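Local coordinates for D-alanine--D-alanine ligase (Acinetobacter baumannii ACICU, PDB 5D8D), which catalyses the ATP-dependent joining of two D-alanines into D-alanyl-D-alanine, releasing ADP and phosphate, a step of peptidoglycan synthesis in the bacterial cell wall, at residues S110-A115 with L240-A245; P116-T121 with A131-P136; I138-H143 with M174-I179; L194-L199 with K234-C239; G252-M257 with L267-V272. One frame throughout, in Å; residues are numbered along the deposited sequence.

Interaction 1: S110-A115 with L240-A245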
# COMPACT_ATOMS: atom_id res chain seq x y z
N SER A 110 -9.88 10.64 6.64
CA SER A 110 -9.18 11.40 7.69
C SER A 110 -9.74 12.80 7.81
O SER A 110 -9.09 13.67 8.41
CB SER A 110 -7.68 11.47 7.39
OG SER A 110 -7.21 10.25 6.84
N ASP A 111 -10.93 13.02 7.25
CA ASP A 111 -11.66 14.29 7.33
C ASP A 111 -10.95 15.44 6.59
O ASP A 111 -11.00 16.60 7.01
CB ASP A 111 -11.98 14.63 8.80
CG ASP A 111 -13.48 14.86 9.01
OD1 ASP A 111 -14.04 15.76 8.33
OD2 ASP A 111 -14.09 14.13 9.84
N LEU A 112 -10.33 15.10 5.46
CA LEU A 112 -9.51 16.01 4.66
C LEU A 112 -10.25 16.15 3.33
O LEU A 112 -10.75 15.15 2.79
CB LEU A 112 -8.10 15.42 4.46
CG LEU A 112 -6.92 15.85 5.35
CD1 LEU A 112 -7.31 16.32 6.74
CD2 LEU A 112 -5.90 14.75 5.48
N PRO A 113 -10.34 17.37 2.80
CA PRO A 113 -11.14 17.58 1.59
C PRO A 113 -10.48 17.10 0.30
O PRO A 113 -9.30 17.34 0.08
CB PRO A 113 -11.31 19.09 1.56
CG PRO A 113 -10.02 19.59 2.14
CD PRO A 113 -9.60 18.59 3.18
N THR A 114 -11.27 16.48 -0.56
CA THR A 114 -10.82 15.98 -1.83
C THR A 114 -12.05 15.84 -2.70
O THR A 114 -13.16 15.71 -2.18
CB THR A 114 -10.07 14.65 -1.65
OG1 THR A 114 -9.52 14.24 -2.90
CG2 THR A 114 -10.97 13.54 -1.15
N ALA A 115 -11.90 15.92 -4.02
CA ALA A 115 -13.07 15.96 -4.89
C ALA A 115 -13.78 14.60 -4.97
O ALA A 115 -13.12 13.56 -5.05
CB ALA A 115 -12.71 16.46 -6.28
N LEU A 240 0.40 19.28 4.99
CA LEU A 240 1.15 18.53 5.99
C LEU A 240 0.33 17.39 6.49
O LEU A 240 0.82 16.28 6.58
CB LEU A 240 1.55 19.42 7.17
CG LEU A 240 2.32 18.77 8.31
CD1 LEU A 240 3.57 18.09 7.82
CD2 LEU A 240 2.66 19.86 9.30
N ARG A 241 -0.94 17.64 6.78
CA ARG A 241 -1.84 16.61 7.28
C ARG A 241 -2.14 15.55 6.24
O ARG A 241 -2.27 14.37 6.55
CB ARG A 241 -3.16 17.22 7.76
CG ARG A 241 -2.99 18.17 8.93
CD ARG A 241 -4.24 18.18 9.78
NE ARG A 241 -5.37 18.79 9.09
CZ ARG A 241 -6.66 18.56 9.35
NH1 ARG A 241 -7.05 17.67 10.27
NH2 ARG A 241 -7.60 19.22 8.66
N ALA A 242 -2.27 15.97 4.99
CA ALA A 242 -2.45 15.02 3.90
C ALA A 242 -1.22 14.12 3.75
O ALA A 242 -1.33 12.94 3.41
CB ALA A 242 -2.73 15.76 2.59
N PHE A 243 -0.05 14.71 4.01
CA PHE A 243 1.22 14.03 3.84
C PHE A 243 1.33 12.98 4.95
O PHE A 243 1.63 11.81 4.67
CB PHE A 243 2.37 15.07 3.89
CG PHE A 243 3.73 14.56 3.51
CD1 PHE A 243 4.08 14.41 2.18
CD2 PHE A 243 4.69 14.29 4.49
CE1 PHE A 243 5.37 13.99 1.82
CE2 PHE A 243 5.98 13.84 4.14
CZ PHE A 243 6.32 13.70 2.79
N GLN A 244 1.09 13.39 6.19
CA GLN A 244 1.03 12.47 7.32
C GLN A 244 -0.04 11.39 7.19
O GLN A 244 0.22 10.22 7.48
CB GLN A 244 0.83 13.23 8.62
CG GLN A 244 2.09 13.97 9.02
CD GLN A 244 1.91 15.10 10.02
OE1 GLN A 244 2.90 15.58 10.59
NE2 GLN A 244 0.68 15.57 10.21
N ALA A 245 -1.22 11.75 6.72
CA ALA A 245 -2.33 10.81 6.65
C ALA A 245 -2.00 9.59 5.83
O ALA A 245 -2.30 8.48 6.21
CB ALA A 245 -3.58 11.45 6.11
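Leu112 and Ser110, in the loop that follows helix 100-108, pack against the last turns of helix 229-245 in a small, mainly apolar contact with no hydrogen bond across it. Leu112 carries most of it, and its two methyls do different work. CD1 sits over the centre of one face of the Arg241 guanidinium, 3.5 Å from Arg241 CZ, a methyl packed flat on the face of the charged group. The arginine chain, bent at chi3 (-69°), brings its flat end back over the leucine. CD2 turns to the helix itself, resting 3.8 Å from the CA of Ala242 and 4.1 Å from the CB of Ala245; the small alanines let the leucine come close to the helix backbone. At the end of the helix, Ser110 OG lies 3.9 Å from Ala245 CB, a van der Waals contact; the hydroxyl's hydrogen bond goes to the carbonyl of Ile106, one turn back. Leu112 also touches Trp107 and Leu266, while the carbonyl of Ala242 accepts a bond from the indole NH of Trp107, so the two helices are joined by a polar tie as well. The second subunit reaches this edge, where its Gln105 packs on Ser110. Asp111, with positive phi, is the C-prime residue of a Schellman motif that ends helix 100-108, and Leu112 is the hydrophobic residue directly after this helix-terminating turn.

Interaction 2: P116-T121 with A131-P136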
# COMPACT_ATOMS: atom_id res chain seq x y z
N PRO A 116 -15.13 14.61 -4.97
CA PRO A 116 -15.84 13.36 -5.28
C PRO A 116 -15.32 12.73 -6.57
O PRO A 116 -14.81 13.45 -7.48
CB PRO A 116 -17.30 13.81 -5.44
CG PRO A 116 -17.41 15.06 -4.63
CD PRO A 116 -16.06 15.72 -4.68
N TYR A 117 -15.44 11.40 -6.65
CA TYR A 117 -15.00 10.66 -7.82
C TYR A 117 -15.84 9.39 -7.98
O TYR A 117 -16.61 9.06 -7.10
CB TYR A 117 -13.52 10.28 -7.66
CG TYR A 117 -13.31 9.37 -6.49
CD1 TYR A 117 -13.20 9.89 -5.19
CD2 TYR A 117 -13.30 7.97 -6.66
CE1 TYR A 117 -13.07 9.06 -4.09
CE2 TYR A 117 -13.17 7.12 -5.56
CZ TYR A 117 -13.05 7.66 -4.28
OH TYR A 117 -12.91 6.83 -3.19
N ARG A 118 -15.64 8.68 -9.09
CA ARG A 118 -16.25 7.38 -9.32
C ARG A 118 -15.34 6.49 -10.17
O ARG A 118 -14.87 6.89 -11.24
CB ARG A 118 -17.63 7.52 -10.00
CG ARG A 118 -18.76 8.08 -9.14
CD ARG A 118 -19.15 7.21 -7.93
NE ARG A 118 -19.35 8.01 -6.71
CZ ARG A 118 -20.47 8.64 -6.33
NH1 ARG A 118 -21.59 8.58 -7.05
NH2 ARG A 118 -20.48 9.34 -5.20
N ILE A 119 -15.12 5.25 -9.72
CA ILE A 119 -14.29 4.30 -10.45
C ILE A 119 -15.15 3.82 -11.61
O ILE A 119 -16.36 3.57 -11.44
CB ILE A 119 -13.80 3.11 -9.55
CG1 ILE A 119 -13.08 3.61 -8.28
CG2 ILE A 119 -12.86 2.20 -10.32
CD1 ILE A 119 -13.06 2.65 -7.10
N ILE A 120 -14.53 3.72 -12.79
CA ILE A 120 -15.25 3.47 -14.05
C ILE A 120 -14.57 2.36 -14.90
O ILE A 120 -13.43 2.54 -15.36
CB ILE A 120 -15.50 4.81 -14.82
CG1 ILE A 120 -16.03 4.58 -16.25
CG2 ILE A 120 -14.27 5.72 -14.77
CD1 ILE A 120 -15.00 4.55 -17.37
N THR A 121 -15.27 1.25 -15.06
CA THR A 121 -14.72 0.02 -15.62
C THR A 121 -15.66 -0.73 -16.58
O THR A 121 -16.12 -1.84 -16.29
CB THR A 121 -14.34 -0.94 -14.48
OG1 THR A 121 -15.51 -1.62 -14.04
CG2 THR A 121 -13.77 -0.19 -13.30
N ALA A 131 -25.03 12.14 -13.32
CA ALA A 131 -26.05 12.64 -12.37
C ALA A 131 -25.49 12.86 -10.96
O ALA A 131 -25.92 13.78 -10.25
CB ALA A 131 -27.25 11.70 -12.33
N GLU A 132 -24.55 12.00 -10.56
CA GLU A 132 -23.93 12.06 -9.23
C GLU A 132 -22.82 13.12 -9.15
O GLU A 132 -22.87 14.03 -8.32
CB GLU A 132 -23.42 10.67 -8.81
CG GLU A 132 -24.43 9.79 -8.04
CD GLU A 132 -25.89 9.93 -8.48
OE1 GLU A 132 -26.19 9.73 -9.69
OE2 GLU A 132 -26.75 10.24 -7.61
N LEU A 133 -21.82 13.00 -10.03
CA LEU A 133 -20.67 13.94 -10.04
C LEU A 133 -21.00 15.32 -10.61
O LEU A 133 -20.48 16.32 -10.10
CB LEU A 133 -19.48 13.34 -10.83
CG LEU A 133 -18.40 12.50 -10.10
CD1 LEU A 133 -18.80 11.99 -8.72
CD2 LEU A 133 -17.93 11.35 -10.98
N GLY A 134 -21.84 15.37 -11.65
CA GLY A 134 -22.09 16.59 -12.43
C GLY A 134 -21.06 16.76 -13.54
O GLY A 134 -19.97 16.17 -13.50
N LEU A 135 -21.40 17.55 -14.55
CA LEU A 135 -20.42 17.94 -15.57
C LEU A 135 -19.85 19.31 -15.20
O LEU A 135 -20.56 20.13 -14.61
CB LEU A 135 -21.01 17.94 -17.00
CG LEU A 135 -21.13 16.57 -17.70
CD1 LEU A 135 -22.52 16.01 -17.56
CD2 LEU A 135 -20.79 16.61 -19.17
N PRO A 136 -18.58 19.56 -15.50
CA PRO A 136 -17.67 18.59 -16.14
C PRO A 136 -16.86 17.74 -15.13
O PRO A 136 -16.87 18.02 -13.93
CB PRO A 136 -16.76 19.49 -16.98
CG PRO A 136 -17.17 20.91 -16.71
CD PRO A 136 -17.99 20.90 -15.46
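Leu133 extends from the last turn of helix 126-133 toward strand 117-120, and its forked end fits between Pro116 and the aliphatic part of Arg118. Both methyls flank the CG of Arg118, CD2 at 3.8 Å and CD1 at 3.9 Å. CD1 also comes 4.0 Å from the CB of Pro116 and equally near the backbone N of Tyr117. The Leu133 and Arg118 side chains slant across each other, and the arginine then turns away from the strand toward the neighbouring helical residue. With CG anti to the carbonyl carbon (chi1 -71°) and further bends at chi2 and chi3, Arg118 carries its guanidinium across to Glu132. There the edge of the guanidinium, not its face, meets the glutamate: NH1 is 3.2 Å from Glu132 CG, which lies in the guanidinium plane.

This is the place where a helix follows an edge strand of the four-stranded antiparallel sheet in the ATP-grasp region, the chain running from strand 117-120 through helix 126-133 to strand 137-141. Within the sheet the backbone of Arg118 pairs with that of Ala175.

The carboxylate of Glu132 is turned away by a bend at chi2 (35°). Its plane is only 21° from that of the guanidinium, yet Arg118 NH1 remains 5.4 Å from Glu132 OE1, too far for a salt bridge; any attraction between the opposite charges would be long-range. The CB of Tyr117 points away from the helix, and Tyr117 packs on Gly109 of the second subunit.

Interaction 3: I138-H143 with M174-I179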
# COMPACT_ATOMS: atom_id res chain seq x y z
N ILE A 138 -13.00 15.10 -14.83
CA ILE A 138 -11.68 14.78 -15.38
C ILE A 138 -11.54 13.27 -15.24
O ILE A 138 -11.82 12.72 -14.17
CB ILE A 138 -10.53 15.56 -14.68
CG1 ILE A 138 -9.16 15.06 -15.16
CG2 ILE A 138 -10.59 15.47 -13.16
CD1 ILE A 138 -8.01 15.98 -14.80
N ILE A 139 -11.14 12.62 -16.34
CA ILE A 139 -10.90 11.17 -16.41
C ILE A 139 -9.39 10.96 -16.31
O ILE A 139 -8.64 11.48 -17.14
CB ILE A 139 -11.40 10.55 -17.75
CG1 ILE A 139 -12.91 10.83 -17.99
CG2 ILE A 139 -11.11 9.05 -17.81
CD1 ILE A 139 -13.84 10.24 -16.95
N LYS A 140 -8.94 10.20 -15.31
CA LYS A 140 -7.50 9.95 -15.13
C LYS A 140 -7.20 8.49 -14.81
O LYS A 140 -8.02 7.84 -14.17
CB LYS A 140 -6.87 10.90 -14.08
CG LYS A 140 -7.64 11.08 -12.77
CD LYS A 140 -6.92 12.03 -11.81
CE LYS A 140 -7.07 13.50 -12.21
NZ LYS A 140 -6.55 14.41 -11.13
N PRO A 141 -6.03 7.98 -15.28
CA PRO A 141 -5.65 6.62 -14.88
C PRO A 141 -5.34 6.65 -13.40
O PRO A 141 -4.71 7.60 -12.92
CB PRO A 141 -4.39 6.34 -15.70
CG PRO A 141 -3.77 7.68 -15.90
CD PRO A 141 -4.93 8.65 -16.01
N VAL A 142 -5.82 5.63 -12.71
CA VAL A 142 -5.69 5.52 -11.26
C VAL A 142 -4.22 5.43 -10.79
O VAL A 142 -3.89 5.97 -9.72
CB VAL A 142 -6.49 4.30 -10.76
CG1 VAL A 142 -6.20 4.00 -9.30
CG2 VAL A 142 -7.98 4.54 -10.98
N HIS A 143 -3.35 4.76 -11.56
CA HIS A 143 -2.04 4.34 -11.04
C HIS A 143 -0.81 5.08 -11.57
O HIS A 143 0.25 4.97 -10.95
CB HIS A 143 -1.82 2.83 -11.20
CG HIS A 143 -2.59 2.00 -10.22
ND1 HIS A 143 -3.67 1.23 -10.60
CD2 HIS A 143 -2.44 1.83 -8.89
CE1 HIS A 143 -4.16 0.62 -9.53
NE2 HIS A 143 -3.42 0.96 -8.48
N MET A 174 -10.40 6.46 -12.98
CA MET A 174 -11.37 7.24 -12.16
C MET A 174 -11.85 8.50 -12.86
O MET A 174 -11.06 9.23 -13.45
CB MET A 174 -10.84 7.63 -10.76
CG MET A 174 -9.51 8.38 -10.70
SD MET A 174 -9.34 9.59 -9.35
CE MET A 174 -10.27 8.87 -8.00
N ALA A 175 -13.17 8.72 -12.82
CA ALA A 175 -13.75 10.01 -13.19
C ALA A 175 -13.88 10.82 -11.90
O ALA A 175 -14.60 10.43 -10.99
CB ALA A 175 -15.10 9.82 -13.87
N GLU A 176 -13.18 11.96 -11.84
CA GLU A 176 -13.22 12.86 -10.69
C GLU A 176 -14.00 14.14 -11.09
O GLU A 176 -13.83 14.64 -12.22
CB GLU A 176 -11.78 13.19 -10.30
CG GLU A 176 -11.56 13.99 -9.01
CD GLU A 176 -10.09 14.37 -8.77
OE1 GLU A 176 -9.67 14.42 -7.60
OE2 GLU A 176 -9.34 14.62 -9.76
N LYS A 177 -14.83 14.65 -10.17
CA LYS A 177 -15.54 15.95 -10.34
C LYS A 177 -14.58 17.10 -10.64
O LYS A 177 -13.68 17.33 -9.86
CB LYS A 177 -16.31 16.28 -9.05
CG LYS A 177 -16.93 17.67 -8.99
CD LYS A 177 -17.99 17.77 -7.90
CE LYS A 177 -18.22 19.21 -7.41
NZ LYS A 177 -19.65 19.60 -7.56
N TRP A 178 -14.78 17.82 -11.75
CA TRP A 178 -13.90 18.96 -12.09
C TRP A 178 -14.15 20.07 -11.09
O TRP A 178 -15.28 20.31 -10.72
CB TRP A 178 -14.16 19.49 -13.51
CG TRP A 178 -13.22 20.59 -13.95
CD1 TRP A 178 -13.45 21.94 -13.89
CD2 TRP A 178 -11.90 20.44 -14.50
NE1 TRP A 178 -12.36 22.63 -14.38
CE2 TRP A 178 -11.39 21.73 -14.75
CE3 TRP A 178 -11.09 19.33 -14.79
CZ2 TRP A 178 -10.11 21.95 -15.30
CZ3 TRP A 178 -9.82 19.54 -15.34
CH2 TRP A 178 -9.34 20.84 -15.59
N ILE A 179 -13.09 20.71 -10.62
CA ILE A 179 -13.25 21.93 -9.86
C ILE A 179 -12.46 23.03 -10.56
O ILE A 179 -11.33 22.83 -11.02
CB ILE A 179 -12.93 21.75 -8.35
CG1 ILE A 179 -11.42 21.56 -8.13
CG2 ILE A 179 -13.82 20.65 -7.75
CD1 ILE A 179 -11.05 20.65 -6.97
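Ile138 and Glu176 lie side by side on one face of an antiparallel strand pair, with Lys140 and Met174 next along the same face. Four nearly straight backbone bonds hold the register, among them Ile138 N to Glu176 O at 2.8 Å, and Ile139 faces Ala175 as the non-hydrogen-bonded pair between them. On that opposite face the small Ala175 offers a hollow into which the end of Ile139 turns; CD1 comes within 3.4 Å of Ala175 CB, a tight carbon contact, and Phe159 and Ala162 of helix 159-169 close over the isoleucine.

On the face of Ile138, Lys140, Met174 and Glu176, long chains lie side by side. Lys140 and Met174 both leave the backbone with CG between N and carbonyl carbon (chi1 46° and 54°), and run alongside each other with their CG atoms 3.9 Å apart. Beyond Met174, the CG2 of Val142 reaches its CG at 4.1 Å, the two side chains crossing almost at right angles. Lys140 then bends at chi3 across to the extended Glu176, where NZ meets OE2 on the syn side at 3.1 Å in a salt bridge. The other oxygen, OE1, is bridged to Lys104, so two lysines share this buried carboxylate and would probably favour its ionised form. At the far end Ile138 CB abuts the edge of the Trp178 ring, 3.8 Å from CE3, while the indole makes a cation-pi contact with Lys152.

These are the two central strands of the antiparallel sheet in the ATP-grasp central domain, and both lie within the predicted ATP-binding region.

Interaction 4: L194-L199 with K234-C239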
# COMPACT_ATOMS: atom_id res chain seq x y z
N LEU A 194 7.50 23.13 2.15
CA LEU A 194 8.33 24.15 1.59
C LEU A 194 7.37 25.14 0.88
O LEU A 194 6.20 24.82 0.69
CB LEU A 194 9.34 23.51 0.60
CG LEU A 194 10.47 22.67 1.22
CD1 LEU A 194 11.23 21.88 0.15
CD2 LEU A 194 11.41 23.56 2.01
N PRO A 195 7.87 26.33 0.49
CA PRO A 195 7.04 27.35 -0.20
C PRO A 195 6.26 26.78 -1.34
O PRO A 195 6.78 25.93 -2.07
CB PRO A 195 8.09 28.32 -0.74
CG PRO A 195 9.20 28.23 0.22
CD PRO A 195 9.26 26.79 0.63
N VAL A 196 5.03 27.23 -1.50
CA VAL A 196 4.13 26.60 -2.49
C VAL A 196 4.45 27.10 -3.90
O VAL A 196 5.06 28.14 -4.06
CB VAL A 196 2.60 26.59 -2.11
CG1 VAL A 196 2.30 27.11 -0.72
CG2 VAL A 196 1.71 27.22 -3.14
N ILE A 197 4.09 26.32 -4.91
CA ILE A 197 4.34 26.67 -6.27
C ILE A 197 3.07 26.50 -7.08
O ILE A 197 2.54 25.41 -7.08
CB ILE A 197 5.42 25.77 -6.87
CG1 ILE A 197 6.74 26.05 -6.17
CG2 ILE A 197 5.54 26.03 -8.39
CD1 ILE A 197 7.90 25.19 -6.67
N ARG A 198 2.61 27.54 -7.78
CA ARG A 198 1.51 27.40 -8.75
C ARG A 198 1.98 26.66 -10.00
O ARG A 198 3.08 26.88 -10.48
CB ARG A 198 0.97 28.78 -9.19
CG ARG A 198 -0.42 28.74 -9.87
CD ARG A 198 -0.72 29.95 -10.75
NE ARG A 198 -0.08 31.12 -10.16
CZ ARG A 198 0.72 31.99 -10.76
NH1 ARG A 198 0.95 31.93 -12.06
NH2 ARG A 198 1.26 32.96 -10.03
N LEU A 199 1.12 25.81 -10.56
CA LEU A 199 1.43 25.01 -11.74
C LEU A 199 0.82 25.51 -13.03
O LEU A 199 -0.04 26.38 -13.02
CB LEU A 199 0.94 23.59 -11.50
CG LEU A 199 1.56 22.82 -10.34
CD1 LEU A 199 0.85 21.50 -10.22
CD2 LEU A 199 3.03 22.57 -10.62
N LYS A 234 -2.05 28.23 5.41
CA LYS A 234 -3.17 27.34 5.59
C LYS A 234 -3.10 26.13 4.64
O LYS A 234 -3.37 25.00 5.04
CB LYS A 234 -4.49 28.14 5.45
CG LYS A 234 -5.73 27.60 6.15
CD LYS A 234 -5.49 26.78 7.44
CE LYS A 234 -4.80 27.53 8.59
NZ LYS A 234 -5.63 28.68 9.05
N LEU A 235 -2.74 26.36 3.39
CA LEU A 235 -2.54 25.29 2.41
C LEU A 235 -1.40 24.35 2.85
O LEU A 235 -1.52 23.15 2.72
CB LEU A 235 -2.19 25.85 1.04
CG LEU A 235 -2.77 25.28 -0.26
CD1 LEU A 235 -1.70 25.36 -1.34
CD2 LEU A 235 -3.32 23.87 -0.19
N GLN A 236 -0.32 24.90 3.37
CA GLN A 236 0.82 24.08 3.83
C GLN A 236 0.44 23.19 5.03
O GLN A 236 0.79 22.02 5.07
CB GLN A 236 2.02 24.96 4.19
CG GLN A 236 2.63 25.66 2.99
CD GLN A 236 3.70 26.66 3.37
OE1 GLN A 236 3.56 27.44 4.30
NE2 GLN A 236 4.79 26.63 2.63
N ALA A 237 -0.30 23.75 5.98
CA ALA A 237 -0.87 22.97 7.11
C ALA A 237 -1.78 21.84 6.63
O ALA A 237 -1.69 20.70 7.08
CB ALA A 237 -1.64 23.89 8.03
N LEU A 238 -2.66 22.16 5.72
CA LEU A 238 -3.55 21.16 5.16
C LEU A 238 -2.77 20.02 4.49
O LEU A 238 -3.05 18.84 4.71
CB LEU A 238 -4.48 21.83 4.15
CG LEU A 238 -5.45 20.91 3.46
CD1 LEU A 238 -6.45 20.42 4.50
CD2 LEU A 238 -6.14 21.59 2.28
N CYS A 239 -1.78 20.40 3.68
CA CYS A 239 -0.94 19.45 2.96
C CYS A 239 -0.05 18.66 3.91
O CYS A 239 0.24 17.51 3.65
CB CYS A 239 -0.12 20.15 1.87
SG CYS A 239 -1.16 20.77 0.54
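The side-chain amide of Gln236 donates from NE2 to the carbonyl O of Leu194 at 3.0 Å, a weak hydrogen bond with a bent N-H...O angle of 146°. It is the polar link between segments 194-199 and 234-239. Gln236 starts with CG anti to the carbonyl carbon (chi1 -67°) and stays extended at chi2, a shape that carries the amide from the helix surface to the carbonyl just before Pro195. NE2 also comes 3.7 Å from the CA of Pro195.

The stem of the same glutamine makes the apolar part of the contact. Its CG rests 4.0 Å from the CG1 of Val196, and the two side chains slant past one another. The second methyl of Val196, CG2, turns instead to Leu235, reaching CD1 at a looser 4.3 Å. Val196 thus sits over two consecutive helix residues, one methyl on each. Its backbone N has a separate, weak tie to the carboxylate of Glu232, one turn earlier on the helix, so both ends of this short stretch of chain are loosely held to the helix by polar bonds.

Strand 192-198 is an outer strand of its four-stranded antiparallel sheet, pairing with strand 181-189; helix 229-245 packs on that sheet, with Leu235 on Ile186 and Phe264, while Ile197 packs against helix 280-286.

Interaction 5: G252-M257 with L267-V272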
# COMPACT_ATOMS: atom_id res chain seq x y z
N GLY A 252 8.88 14.83 -0.83
CA GLY A 252 7.76 14.56 -1.71
C GLY A 252 6.95 15.83 -2.00
O GLY A 252 7.27 16.92 -1.53
N ARG A 253 5.90 15.65 -2.78
CA ARG A 253 5.03 16.75 -3.17
C ARG A 253 3.58 16.32 -2.95
O ARG A 253 3.24 15.14 -3.19
CB ARG A 253 5.19 17.04 -4.64
CG ARG A 253 6.51 17.69 -5.05
CD ARG A 253 6.65 17.76 -6.58
NE ARG A 253 5.39 18.19 -7.17
CZ ARG A 253 4.93 17.85 -8.37
NH1 ARG A 253 5.64 17.08 -9.20
NH2 ARG A 253 3.73 18.31 -8.75
N ILE A 254 2.75 17.27 -2.51
CA ILE A 254 1.32 17.14 -2.57
C ILE A 254 0.82 18.13 -3.58
O ILE A 254 1.20 19.31 -3.53
CB ILE A 254 0.68 17.51 -1.24
CG1 ILE A 254 1.22 16.61 -0.11
CG2 ILE A 254 -0.85 17.47 -1.34
CD1 ILE A 254 0.54 15.27 0.03
N ASP A 255 -0.05 17.70 -4.48
CA ASP A 255 -0.73 18.64 -5.38
C ASP A 255 -2.12 18.98 -4.88
O ASP A 255 -2.84 18.13 -4.32
CB ASP A 255 -0.84 18.07 -6.77
CG ASP A 255 0.51 17.94 -7.46
OD1 ASP A 255 1.56 18.47 -6.98
OD2 ASP A 255 0.50 17.28 -8.52
N ALA A 256 -2.52 20.23 -5.08
CA ALA A 256 -3.82 20.69 -4.60
C ALA A 256 -4.41 21.74 -5.53
O ALA A 256 -3.71 22.32 -6.36
CB ALA A 256 -3.68 21.23 -3.18
N MET A 257 -5.71 21.94 -5.40
CA MET A 257 -6.49 22.95 -6.12
C MET A 257 -6.98 24.03 -5.13
O MET A 257 -7.33 23.71 -4.00
CB MET A 257 -7.71 22.25 -6.72
CG MET A 257 -8.08 22.70 -8.11
SD MET A 257 -6.90 22.14 -9.34
CE MET A 257 -7.96 21.89 -10.78
N LEU A 267 -5.36 16.84 -4.38
CA LEU A 267 -5.36 16.14 -5.66
C LEU A 267 -4.61 14.80 -5.62
O LEU A 267 -5.18 13.77 -5.97
CB LEU A 267 -4.81 17.05 -6.76
CG LEU A 267 -5.77 17.75 -7.74
CD1 LEU A 267 -7.16 18.01 -7.20
CD2 LEU A 267 -5.14 19.03 -8.27
N GLU A 268 -3.36 14.82 -5.21
CA GLU A 268 -2.55 13.62 -5.20
C GLU A 268 -1.26 13.84 -4.49
O GLU A 268 -0.92 14.97 -4.14
CB GLU A 268 -2.29 13.09 -6.62
CG GLU A 268 -1.33 13.89 -7.45
CD GLU A 268 -0.90 13.17 -8.72
OE1 GLU A 268 -1.80 12.78 -9.51
OE2 GLU A 268 0.33 13.01 -8.90
N VAL A 269 -0.53 12.75 -4.29
CA VAL A 269 0.75 12.76 -3.58
C VAL A 269 1.78 12.17 -4.51
O VAL A 269 1.44 11.30 -5.36
CB VAL A 269 0.71 11.98 -2.24
CG1 VAL A 269 0.50 10.47 -2.45
CG2 VAL A 269 1.99 12.17 -1.47
N ASN A 270 3.02 12.66 -4.37
CA ASN A 270 4.17 12.15 -5.10
C ASN A 270 5.26 11.87 -4.14
O ASN A 270 5.76 12.79 -3.52
CB ASN A 270 4.62 13.13 -6.13
CG ASN A 270 5.60 12.53 -7.10
OD1 ASN A 270 6.31 11.54 -6.80
ND2 ASN A 270 5.67 13.12 -8.27
N THR A 271 5.61 10.59 -3.99
CA THR A 271 6.64 10.11 -3.04
C THR A 271 8.08 9.95 -3.58
O THR A 271 8.99 9.73 -2.77
CB THR A 271 6.27 8.76 -2.45
OG1 THR A 271 6.05 7.84 -3.51
CG2 THR A 271 5.05 8.87 -1.61
N VAL A 272 8.26 9.99 -4.90
CA VAL A 272 9.62 10.23 -5.51
C VAL A 272 9.57 11.30 -6.62
O VAL A 272 9.40 11.00 -7.79
CB VAL A 272 10.43 8.90 -5.82
CG1 VAL A 272 9.57 7.65 -5.83
CG2 VAL A 272 11.29 8.96 -7.06
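Strands 252-259 and 264-270 run antiparallel, their segments 173° apart in direction, and form a beta hairpin whose ladder is interrupted by a classic beta bulge. Leu267 and Glu268 both face Asp255: Leu267 N donates to Asp255 O at 2.8 Å, while Glu268 N adds only a weak bond to the same oxygen. On the regular side of the bulge, Asp255 pairs with Glu268 and Arg253 with Asn270. This hairpin carries the predicted magnesium or manganese ligands of the ATP-grasp ligase, Asp255, Glu268 and Asn270, all on one face.

On this face Asp255 and Glu268 lie side by side with carboxylate planes 13° apart, and OD2 of the one is 4.3 Å from OE2 of the other. Such closeness of like charges is consistent with a site prepared for cations. Arg253 NH2 forms a salt bridge with Asp255 OD1 at 2.8 Å, though as a hydrogen bond it is weak and bent, and Thr185 OG1 bonds both Asp255 OD1 and Arg253 NE, which helps to position the pair. The guanidinium plane of Arg253 is turned 48° from the Asn270 amide, with NH1 4.1 Å from ND2. Asn270 OD1 also accepts a weak bond from Val272 N just beyond the strand.

On the opposite face, Ile254 CD1 leans over to Val269 CG2 at 3.7 Å. Separate from that pair, at the bulge, Leu267 CD2 lies 3.7 Å from Met257 SD.

How the interactions relate
From the N-terminal side, interaction 1 opens first, at the end of helix 100-108, and closes the longest loop, returning at 240-245. Interactions 2, 3 and 4 fall within that span in series, while interaction 5 follows once it has closed. Interactions 2 and 3 meet in one antiparallel sheet, where strands 117-120 and 173-177 are neighbours and Pro116 O lies 2.9 Å from Lys177 N. Interactions 4 and 5 belong to the second antiparallel sheet, and interactions 1 and 4 share helix 229-245, which packs on it through Leu235, Cys239 and Ala242. The two sheets approach where Ile179 touches Met257, joining interaction 3 to interaction 5.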